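Cephalosporin acylase (Bacillus halodurans, PDB 2NLZ) is probably an N-terminal nucleophile amidohydrolase of the gamma-glutamyltranspeptidase family, perhaps a cephalosporin acylase. Local coordinates at residues D[46-55]-D[361-371]; D[275-286]-D[299-310]. The protein carries 1 engineered substitution. All coordinates share one frame; numbering follows the deposited sequence.

Contact 1 (D[46-55]-D[361-371]); sequences NAIDAAIATA and LATADGDGNMV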
loop_
_atom_site.group_PDB
_atom_site.type_symbol
_atom_site.label_atom_id
_atom_site.label_comp_id
_atom_site.label_asym_id
_atom_site.label_seq_id
_atom_site.Cartn_x
_atom_site.Cartn_y
_atom_site.Cartn_z
ATOM N N ASN D 46 -19.910 18.028 -34.508
ATOM C CA ASN D 46 -20.532 17.106 -33.571
ATOM C C ASN D 46 -19.534 16.014 -33.168
ATOM O O ASN D 46 -18.372 16.061 -33.559
ATOM C CB ASN D 46 -21.837 16.517 -34.145
ATOM C CG ASN D 46 -21.642 15.797 -35.479
ATOM O OD1 ASN D 46 -20.640 15.111 -35.712
ATOM N ND2 ASN D 46 -22.621 15.945 -36.359
ATOM N N ALA D 47 -19.997 15.032 -32.401
ATOM C CA ALA D 47 -19.131 14.003 -31.839
ATOM C C ALA D 47 -18.388 13.216 -32.920
ATOM O O ALA D 47 -17.239 12.814 -32.714
ATOM C CB ALA D 47 -19.929 13.073 -30.940
ATOM N N ILE D 48 -19.040 13.015 -34.065
ATOM C CA ILE D 48 -18.438 12.313 -35.197
ATOM C C ILE D 48 -17.292 13.150 -35.764
ATOM O O ILE D 48 -16.169 12.659 -35.935
ATOM C CB ILE D 48 -19.477 11.998 -36.306
ATOM C CG1 ILE D 48 -20.502 10.969 -35.827
ATOM C CG2 ILE D 48 -18.803 11.479 -37.562
ATOM C CD1 ILE D 48 -21.783 11.571 -35.247
ATOM N N ASP D 49 -17.577 14.420 -36.038
ATOM C CA ASP D 49 -16.550 15.338 -36.500
ATOM C C ASP D 49 -15.358 15.282 -35.565
ATOM O O ASP D 49 -14.233 15.060 -36.012
ATOM C CB ASP D 49 -17.086 16.764 -36.576
ATOM C CG ASP D 49 -18.092 16.957 -37.688
ATOM O OD1 ASP D 49 -17.762 16.659 -38.860
ATOM O OD2 ASP D 49 -19.205 17.431 -37.385
ATOM N N ALA D 50 -15.620 15.446 -34.266
ATOM C CA ALA D 50 -14.577 15.415 -33.228
ATOM C C ALA D 50 -13.753 14.126 -33.225
ATOM O O ALA D 50 -12.545 14.161 -33.000
ATOM C CB ALA D 50 -15.182 15.662 -31.850
ATOM N N ALA D 51 -14.420 13.000 -33.476
ATOM C CA ALA D 51 -13.769 11.713 -33.526
ATOM C C ALA D 51 -12.755 11.694 -34.664
ATOM O O ALA D 51 -11.616 11.266 -34.478
ATOM C CB ALA D 51 -14.796 10.626 -33.704
ATOM N N ILE D 52 -13.174 12.178 -35.832
ATOM C CA ILE D 52 -12.301 12.264 -37.004
ATOM C C ILE D 52 -11.152 13.228 -36.719
ATOM O O ILE D 52 -10.009 12.936 -37.026
ATOM C CB ILE D 52 -13.086 12.671 -38.272
ATOM C CG1 ILE D 52 -14.182 11.646 -38.577
ATOM C CG2 ILE D 52 -12.169 12.780 -39.474
ATOM C CD1 ILE D 52 -15.277 12.155 -39.503
ATOM N N ALA D 53 -11.453 14.349 -36.081
ATOM C CA ALA D 53 -10.416 15.307 -35.713
ATOM C C ALA D 53 -9.326 14.648 -34.880
ATOM O O ALA D 53 -8.138 14.730 -35.193
ATOM C CB ALA D 53 -11.016 16.480 -34.960
ATOM N N THR D 54 -9.763 13.966 -33.835
ATOM C CA THR D 54 -8.890 13.285 -32.907
ATOM C C THR D 54 -8.141 12.112 -33.544
ATOM O O THR D 54 -6.983 11.871 -33.216
ATOM C CB THR D 54 -9.708 12.772 -31.715
ATOM O OG1 THR D 54 -10.584 13.813 -31.256
ATOM C CG2 THR D 54 -8.796 12.339 -30.586
ATOM N N ALA D 55 -8.800 11.387 -34.446
ATOM C CA ALA D 55 -8.194 10.214 -35.064
ATOM C C ALA D 55 -7.038 10.635 -35.945
ATOM O O ALA D 55 -5.930 10.103 -35.835
ATOM C CB ALA D 55 -9.218 9.442 -35.869
ATOM N N LEU D 361 -10.198 6.051 -28.643
ATOM C CA LEU D 361 -10.709 7.401 -28.661
ATOM C C LEU D 361 -12.201 7.307 -28.368
ATOM O O LEU D 361 -12.877 6.384 -28.853
ATOM C CB LEU D 361 -10.454 7.951 -30.066
ATOM C CG LEU D 361 -10.941 9.219 -30.738
ATOM C CD1 LEU D 361 -10.289 9.193 -32.086
ATOM C CD2 LEU D 361 -12.455 9.277 -30.883
ATOM N N ALA D 362 -12.722 8.243 -27.576
ATOM C CA ALA D 362 -14.158 8.298 -27.359
ATOM C C ALA D 362 -14.637 9.726 -27.325
ATOM O O ALA D 362 -14.020 10.581 -26.688
ATOM C CB ALA D 362 -14.547 7.581 -26.086
ATOM N N THR D 363 -15.738 9.978 -28.030
ATOM C CA THR D 363 -16.338 11.305 -28.090
ATOM C C THR D 363 -17.854 11.265 -27.871
ATOM O O THR D 363 -18.539 10.299 -28.235
ATOM C CB THR D 363 -16.079 11.960 -29.436
ATOM O OG1 THR D 363 -16.396 11.024 -30.465
ATOM C CG2 THR D 363 -14.618 12.360 -29.584
ATOM N N ALA D 364 -18.366 12.331 -27.270
ATOM C CA ALA D 364 -19.802 12.512 -27.086
ATOM C C ALA D 364 -20.140 14.009 -27.113
ATOM O O ALA D 364 -19.301 14.852 -26.749
ATOM C CB ALA D 364 -20.254 11.884 -25.784
ATOM N N ASP D 365 -21.354 14.336 -27.552
ATOM C CA ASP D 365 -21.806 15.731 -27.552
ATOM C C ASP D 365 -23.124 15.960 -26.818
ATOM O O ASP D 365 -23.713 15.025 -26.263
ATOM C CB ASP D 365 -21.856 16.304 -28.981
ATOM C CG ASP D 365 -22.857 15.589 -29.890
ATOM O OD1 ASP D 365 -23.872 15.059 -29.393
ATOM O OD2 ASP D 365 -22.637 15.583 -31.123
ATOM N N GLY D 366 -23.576 17.213 -26.829
ATOM C CA GLY D 366 -24.823 17.605 -26.179
ATOM C C GLY D 366 -26.078 17.108 -26.862
ATOM O O GLY D 366 -27.085 16.889 -26.205
ATOM N N ASP D 367 -26.006 16.910 -28.178
ATOM C CA ASP D 367 -27.158 16.492 -28.991
ATOM C C ASP D 367 -27.370 14.978 -29.030
ATOM O O ASP D 367 -28.077 14.472 -29.905
ATOM C CB ASP D 367 -27.012 17.008 -30.427
ATOM C CG ASP D 367 -26.816 18.517 -30.496
ATOM O OD1 ASP D 367 -27.655 19.253 -29.941
ATOM O OD2 ASP D 367 -25.828 18.970 -31.117
ATOM N N GLY D 368 -26.748 14.259 -28.097
ATOM C CA GLY D 368 -26.938 12.813 -27.974
ATOM C C GLY D 368 -26.163 11.956 -28.956
ATOM O O GLY D 368 -26.464 10.775 -29.110
ATOM N N ASN D 369 -25.174 12.543 -29.626
ATOM C CA ASN D 369 -24.260 11.771 -30.465
ATOM C C ASN D 369 -23.037 11.295 -29.680
ATOM O O ASN D 369 -22.521 12.020 -28.821
ATOM C CB ASN D 369 -23.843 12.561 -31.692
ATOM C CG ASN D 369 -25.026 13.085 -32.463
ATOM O OD1 ASN D 369 -25.926 12.331 -32.830
ATOM N ND2 ASN D 369 -25.038 14.389 -32.710
ATOM N N MET D 370 -22.612 10.060 -29.957
ATOM C CA MET D 370 -21.526 9.405 -29.223
ATOM C C MET D 370 -20.765 8.474 -30.154
ATOM O O MET D 370 -21.389 7.782 -30.981
ATOM C CB MET D 370 -22.078 8.590 -28.044
ATOM C CG MET D 370 -22.819 9.426 -27.012
ATOM S SD MET D 370 -22.727 8.839 -25.322
ATOM C CE MET D 370 -24.033 7.636 -25.366
ATOM N N VAL D 371 -19.433 8.449 -30.041
ATOM C CA VAL D 371 -18.647 7.515 -30.860
ATOM C C VAL D 371 -17.509 6.796 -30.140
ATOM O O VAL D 371 -16.774 7.384 -29.352
ATOM C CB VAL D 371 -18.191 8.120 -32.241
ATOM C CG1 VAL D 371 -18.185 9.632 -32.214
ATOM C CG2 VAL D 371 -16.835 7.549 -32.716
#

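Contact 2 (D[275-286]-D[299-310]); sequences VALEALNIVKGF and KQIEAMKLAFVD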
loop_
_atom_site.group_PDB
_atom_site.type_symbol
_atom_site.label_atom_id
_atom_site.label_comp_id
_atom_site.label_asym_id
_atom_site.label_seq_id
_atom_site.Cartn_x
_atom_site.Cartn_y
_atom_site.Cartn_z
ATOM N N VAL D 275 -15.309 -12.198 -29.033
ATOM C CA VAL D 275 -14.683 -12.871 -27.895
ATOM C C VAL D 275 -15.171 -12.298 -26.579
ATOM O O VAL D 275 -15.584 -13.040 -25.694
ATOM C CB VAL D 275 -13.142 -12.802 -27.964
ATOM C CG1 VAL D 275 -12.520 -13.405 -26.719
ATOM C CG2 VAL D 275 -12.641 -13.528 -29.204
ATOM N N ALA D 276 -15.141 -10.976 -26.465
ATOM C CA ALA D 276 -15.670 -10.294 -25.286
ATOM C C ALA D 276 -17.098 -10.724 -25.015
ATOM O O ALA D 276 -17.427 -11.136 -23.909
ATOM C CB ALA D 276 -15.606 -8.785 -25.472
ATOM N N LEU D 277 -17.925 -10.640 -26.057
ATOM C CA LEU D 277 -19.339 -11.018 -26.019
ATOM C C LEU D 277 -19.606 -12.456 -25.543
ATOM O O LEU D 277 -20.410 -12.686 -24.633
ATOM C CB LEU D 277 -19.956 -10.782 -27.398
ATOM C CG LEU D 277 -20.780 -9.510 -27.606
ATOM C CD1 LEU D 277 -20.326 -8.383 -26.736
ATOM C CD2 LEU D 277 -20.744 -9.083 -29.048
ATOM N N GLU D 278 -18.923 -13.416 -26.155
ATOM C CA GLU D 278 -19.037 -14.814 -25.766
ATOM C C GLU D 278 -18.566 -15.040 -24.320
ATOM O O GLU D 278 -19.242 -15.723 -23.539
ATOM C CB GLU D 278 -18.252 -15.702 -26.736
ATOM C CG GLU D 278 -18.388 -17.189 -26.454
ATOM C CD GLU D 278 -17.479 -18.031 -27.323
ATOM O OE1 GLU D 278 -17.097 -17.586 -28.426
ATOM O OE2 GLU D 278 -17.139 -19.145 -26.894
ATOM N N ALA D 279 -17.421 -14.458 -23.971
ATOM C CA ALA D 279 -16.922 -14.529 -22.601
ATOM C C ALA D 279 -17.953 -13.989 -21.613
ATOM O O ALA D 279 -18.300 -14.676 -20.654
ATOM C CB ALA D 279 -15.592 -13.801 -22.460
ATOM N N LEU D 280 -18.466 -12.785 -21.862
ATOM C CA LEU D 280 -19.518 -12.230 -21.002
ATOM C C LEU D 280 -20.712 -13.173 -20.894
ATOM O O LEU D 280 -21.330 -13.283 -19.827
ATOM C CB LEU D 280 -19.994 -10.846 -21.469
ATOM C CG LEU D 280 -19.414 -9.570 -20.841
ATOM C CD1 LEU D 280 -18.831 -9.839 -19.456
ATOM C CD2 LEU D 280 -18.369 -8.934 -21.740
ATOM N N ASN D 281 -21.007 -13.861 -21.998
ATOM C CA ASN D 281 -22.151 -14.762 -22.077
ATOM C C ASN D 281 -21.951 -16.043 -21.264
ATOM O O ASN D 281 -22.892 -16.570 -20.673
ATOM C CB ASN D 281 -22.438 -15.099 -23.539
ATOM C CG ASN D 281 -23.911 -15.143 -23.843
ATOM O OD1 ASN D 281 -24.711 -14.415 -23.237
ATOM N ND2 ASN D 281 -24.284 -15.993 -24.799
ATOM N N ILE D 282 -20.717 -16.537 -21.252
ATOM C CA ILE D 282 -20.332 -17.639 -20.377
ATOM C C ILE D 282 -20.411 -17.200 -18.907
ATOM O O ILE D 282 -21.032 -17.862 -18.082
ATOM C CB ILE D 282 -18.906 -18.144 -20.710
ATOM C CG1 ILE D 282 -18.858 -18.749 -22.115
ATOM C CG2 ILE D 282 -18.476 -19.196 -19.729
ATOM C CD1 ILE D 282 -17.457 -18.880 -22.701
ATOM N N VAL D 283 -19.809 -16.059 -18.595
ATOM C CA VAL D 283 -19.705 -15.596 -17.214
ATOM C C VAL D 283 -21.061 -15.135 -16.633
ATOM O O VAL D 283 -21.260 -15.140 -15.421
ATOM C CB VAL D 283 -18.587 -14.516 -17.072
ATOM C CG1 VAL D 283 -19.156 -13.095 -17.001
ATOM C CG2 VAL D 283 -17.734 -14.799 -15.869
ATOM N N LYS D 284 -21.981 -14.773 -17.526
ATOM C CA LYS D 284 -23.362 -14.359 -17.226
ATOM C C LYS D 284 -24.125 -15.303 -16.291
ATOM O O LYS D 284 -24.967 -14.859 -15.515
ATOM C CB LYS D 284 -24.120 -14.303 -18.550
ATOM C CG LYS D 284 -25.334 -13.437 -18.606
ATOM C CD LYS D 284 -25.568 -13.072 -20.069
ATOM C CE LYS D 284 -26.691 -13.860 -20.724
ATOM N NZ LYS D 284 -27.956 -13.061 -20.779
ATOM N N GLY D 285 -23.847 -16.602 -16.390
ATOM C CA GLY D 285 -24.547 -17.615 -15.604
ATOM C C GLY D 285 -24.123 -17.721 -14.150
ATOM O O GLY D 285 -24.799 -18.363 -13.351
ATOM N N PHE D 286 -22.995 -17.110 -13.805
ATOM C CA PHE D 286 -22.573 -17.005 -12.414
ATOM C C PHE D 286 -23.011 -15.670 -11.820
ATOM O O PHE D 286 -23.122 -14.664 -12.526
ATOM C CB PHE D 286 -21.053 -17.085 -12.303
ATOM C CG PHE D 286 -20.447 -18.302 -12.940
ATOM C CD1 PHE D 286 -20.793 -19.584 -12.512
ATOM C CD2 PHE D 286 -19.480 -18.163 -13.934
ATOM C CE1 PHE D 286 -20.206 -20.714 -13.082
ATOM C CE2 PHE D 286 -18.880 -19.286 -14.511
ATOM C CZ PHE D 286 -19.245 -20.569 -14.085
ATOM N N LYS D 299 -13.514 -17.070 -12.373
ATOM C CA LYS D 299 -14.571 -17.174 -13.376
ATOM C C LYS D 299 -14.321 -16.231 -14.567
ATOM O O LYS D 299 -14.457 -16.652 -15.719
ATOM C CB LYS D 299 -15.947 -16.955 -12.745
ATOM C CG LYS D 299 -16.370 -18.071 -11.798
ATOM C CD LYS D 299 -17.499 -17.613 -10.881
ATOM C CE LYS D 299 -17.967 -18.732 -9.972
ATOM N NZ LYS D 299 -18.966 -18.218 -8.999
ATOM N N GLN D 300 -13.932 -14.981 -14.287
ATOM C CA GLN D 300 -13.520 -14.047 -15.336
ATOM C C GLN D 300 -12.525 -14.729 -16.258
ATOM O O GLN D 300 -12.826 -14.956 -17.427
ATOM C CB GLN D 300 -12.862 -12.784 -14.760
ATOM C CG GLN D 300 -13.805 -11.758 -14.174
ATOM C CD GLN D 300 -13.099 -10.478 -13.733
ATOM O OE1 GLN D 300 -12.114 -10.528 -13.012
ATOM N NE2 GLN D 300 -13.616 -9.328 -14.157
ATOM N N ILE D 301 -11.358 -15.074 -15.706
ATOM C CA ILE D 301 -10.223 -15.654 -16.453
ATOM C C ILE D 301 -10.584 -16.952 -17.198
ATOM O O ILE D 301 -10.209 -17.135 -18.359
ATOM C CB ILE D 301 -8.975 -15.871 -15.524
ATOM C CG1 ILE D 301 -8.426 -14.534 -15.032
ATOM C CG2 ILE D 301 -7.853 -16.611 -16.231
ATOM C CD1 ILE D 301 -7.597 -14.635 -13.761
ATOM N N GLU D 302 -11.338 -17.836 -16.547
ATOM C CA GLU D 302 -11.746 -19.080 -17.198
ATOM C C GLU D 302 -12.674 -18.876 -18.391
ATOM O O GLU D 302 -12.447 -19.459 -19.451
ATOM C CB GLU D 302 -12.364 -20.042 -16.194
ATOM C CG GLU D 302 -11.401 -20.509 -15.113
ATOM C CD GLU D 302 -10.294 -21.420 -15.628
ATOM O OE1 GLU D 302 -9.340 -20.932 -16.279
ATOM O OE2 GLU D 302 -10.375 -22.635 -15.348
ATOM N N ALA D 303 -13.699 -18.038 -18.210
ATOM C CA ALA D 303 -14.655 -17.694 -19.273
ATOM C C ALA D 303 -13.955 -17.056 -20.461
ATOM O O ALA D 303 -14.190 -17.422 -21.619
ATOM C CB ALA D 303 -15.747 -16.766 -18.740
ATOM N N MET D 304 -13.079 -16.105 -20.162
ATOM C CA MET D 304 -12.306 -15.439 -21.193
ATOM C C MET D 304 -11.525 -16.462 -21.992
ATOM O O MET D 304 -11.543 -16.430 -23.219
ATOM C CB MET D 304 -11.369 -14.384 -20.587
ATOM C CG MET D 304 -10.516 -13.616 -21.603
ATOM S SD MET D 304 -11.418 -13.066 -23.070
ATOM C CE MET D 304 -12.546 -11.864 -22.371
ATOM N N LYS D 305 -10.866 -17.374 -21.286
ATOM C CA LYS D 305 -10.048 -18.396 -21.917
ATOM C C LYS D 305 -10.828 -19.198 -22.941
ATOM O O LYS D 305 -10.387 -19.321 -24.078
ATOM C CB LYS D 305 -9.408 -19.311 -20.872
ATOM C CG LYS D 305 -8.086 -18.782 -20.347
ATOM C CD LYS D 305 -7.779 -19.309 -18.960
ATOM C CE LYS D 305 -7.346 -20.763 -18.984
ATOM N NZ LYS D 305 -7.222 -21.313 -17.601
ATOM N N LEU D 306 -11.994 -19.707 -22.555
ATOM C CA LEU D 306 -12.791 -20.540 -23.458
ATOM C C LEU D 306 -13.236 -19.782 -24.705
ATOM O O LEU D 306 -13.132 -20.289 -25.821
ATOM C CB LEU D 306 -13.996 -21.126 -22.728
ATOM C CG LEU D 306 -13.657 -22.010 -21.520
ATOM C CD1 LEU D 306 -14.812 -22.040 -20.517
ATOM C CD2 LEU D 306 -13.234 -23.425 -21.958
ATOM N N ALA D 307 -13.699 -18.555 -24.493
ATOM C CA ALA D 307 -14.151 -17.687 -25.561
ATOM C C ALA D 307 -13.035 -17.312 -26.533
ATOM O O ALA D 307 -13.268 -17.194 -27.741
ATOM C CB ALA D 307 -14.776 -16.431 -24.968
ATOM N N PHE D 308 -11.829 -17.119 -26.010
ATOM C CA PHE D 308 -10.738 -16.622 -26.832
ATOM C C PHE D 308 -10.242 -17.678 -27.817
ATOM O O PHE D 308 -9.892 -17.353 -28.957
ATOM C CB PHE D 308 -9.587 -16.092 -25.974
ATOM C CG PHE D 308 -8.982 -14.815 -26.492
ATOM C CD1 PHE D 308 -8.540 -14.712 -27.803
ATOM C CD2 PHE D 308 -8.846 -13.713 -25.655
ATOM C CE1 PHE D 308 -7.980 -13.524 -28.286
ATOM C CE2 PHE D 308 -8.282 -12.516 -26.123
ATOM C CZ PHE D 308 -7.855 -12.424 -27.446
ATOM N N VAL D 309 -10.224 -18.937 -27.385
ATOM C CA VAL D 309 -9.783 -20.014 -28.269
ATOM C C VAL D 309 -10.870 -20.331 -29.304
ATOM O O VAL D 309 -10.584 -20.832 -30.399
ATOM C CB VAL D 309 -9.323 -21.264 -27.501
ATOM C CG1 VAL D 309 -8.380 -22.080 -28.370
ATOM C CG2 VAL D 309 -8.579 -20.860 -26.265
ATOM N N ASP D 310 -12.110 -20.000 -28.961
ATOM C CA ASP D 310 -13.204 -20.051 -29.915
ATOM C C ASP D 310 -13.053 -18.972 -30.947
ATOM O O ASP D 310 -13.073 -19.255 -32.141
ATOM C CB ASP D 310 -14.548 -19.896 -29.221
ATOM C CG ASP D 310 -15.051 -21.193 -28.661
ATOM O OD1 ASP D 310 -14.516 -22.252 -29.054
ATOM O OD2 ASP D 310 -15.978 -21.161 -27.834
#

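Contact 1 (D[46-55]-D[361-371])
The Asp365 carboxylate meets the start of helix 47-55 through one oxygen: OD2 takes Ala47 N at 3.0 Å on its anti side, 34° out of the carboxylate plane. On its syn lone pair the same oxygen receives Asn369 ND2, and it lies nearly in the plane of the Asn369 amide. The motif is a helix laid over a beta hairpin, part of the helix-on-sheet layering expected of an Ntn hydrolase; the axes of helix 47-55 and strand 361-365 run roughly antiparallel (153°) and approach to 7.3 Å. Asp365 OD1 accepts Asn369 N across the type I turn 365-368, while Asn369 OD1 turns to Thr78, so both carboxylate oxygens and both ends of the amide are held. With Asp365 CG between its backbone N and carbonyl carbon (chi1 63°), the acid sits beside the helix N-terminus, whose dipole would probably favour its charge. Replacing this acid by alanine removes both oxygens, which is likely to leave Ala47 N without its mate and the Asn369 amide less firmly oriented. Asn46 and Asp49 form a capping box: Asn46 OD1 accepts Asp49 N, and Asp49 OD2 accepts Asn46 N. Farther along, small residues admit the strand side chains, Ala51 CB lying 3.8 Å from Val371 CG2. Leu361 crosses Thr54 obliquely, its CD1 3.6 Å from Thr54 CB and 3.9 Å from Ala55 CB.

Contact 2 (D[275-286]-D[299-310])
Asp310 OD2 faces Glu278 across the two helices and is gripped by Arg337 in a salt bridge and by Tyr333 in a hydrogen bond. Glu278 OE2 is modelled 2.5 Å from Asp310 OD2, with the carboxylate planes nearly coplanar; at 2.7 Å resolution the bonding between the two acids is not decided. Glu278 gets there on an extended chain, CG anti to the backbone N (chi1 -176°), and its methylenes lie along the Ala307 methyl. That methyl is a knob in the hole made by Val275, Glu278, Ala279 and Ile282, with Ala307 CB 3.7 Å from Ala279 CB. Ala303 makes a second small contact surface: its CB lies 3.8 Å from Ile282 CG2 and 4.0 Å from Val283 CB. With alanines at the crossing, the axes approach to 8.1 Å at an angle of 135°. Met304 starts away from the partner helix but bends at chi2 and chi3, which brings its CE to 3.6 Å from Ala279 CB. Aromatic rings flank the interface. Over one face of Phe308 sits Val275 CG1, 4.1 Å from the ring centroid and 25° off the normal, a CH-pi contact. The Phe286 ring is covered on one face by Lys299, whose CD is 4.0 Å from the centroid; the ammonium group beyond pairs with Asp295. Met304 and Gln300 also touch helix 444-457. The whole is an alanine-lined helix pair with Ala307 as a knob in a hole of the partner helix; helix 274-283 lies on strand 250-259 through Leu277 and Leu280, consistent with a helical layer of the Ntn-hydrolase fold.

In the fold
Both contacts are buried, but they lie in separate regions of the fold, with centres 31 Å apart and nearest atoms about 16 Å apart; they share no helix or strand. Contact 2 is nested in the long loop of chain that contact 1 closes, joining segments 13 residues apart where contact 1 spans 306. Contact 1 sets a helix on a hairpin, and its polar part is a carboxylate bonded to a helix start. Contact 2 sets helix against helix: no clear hydrogen bond crosses it, the larger buried area (642 against 482 Å²) is mainly apolar, and Asp310 has its polar partners, an arginine and a tyrosine among them, beyond the pair.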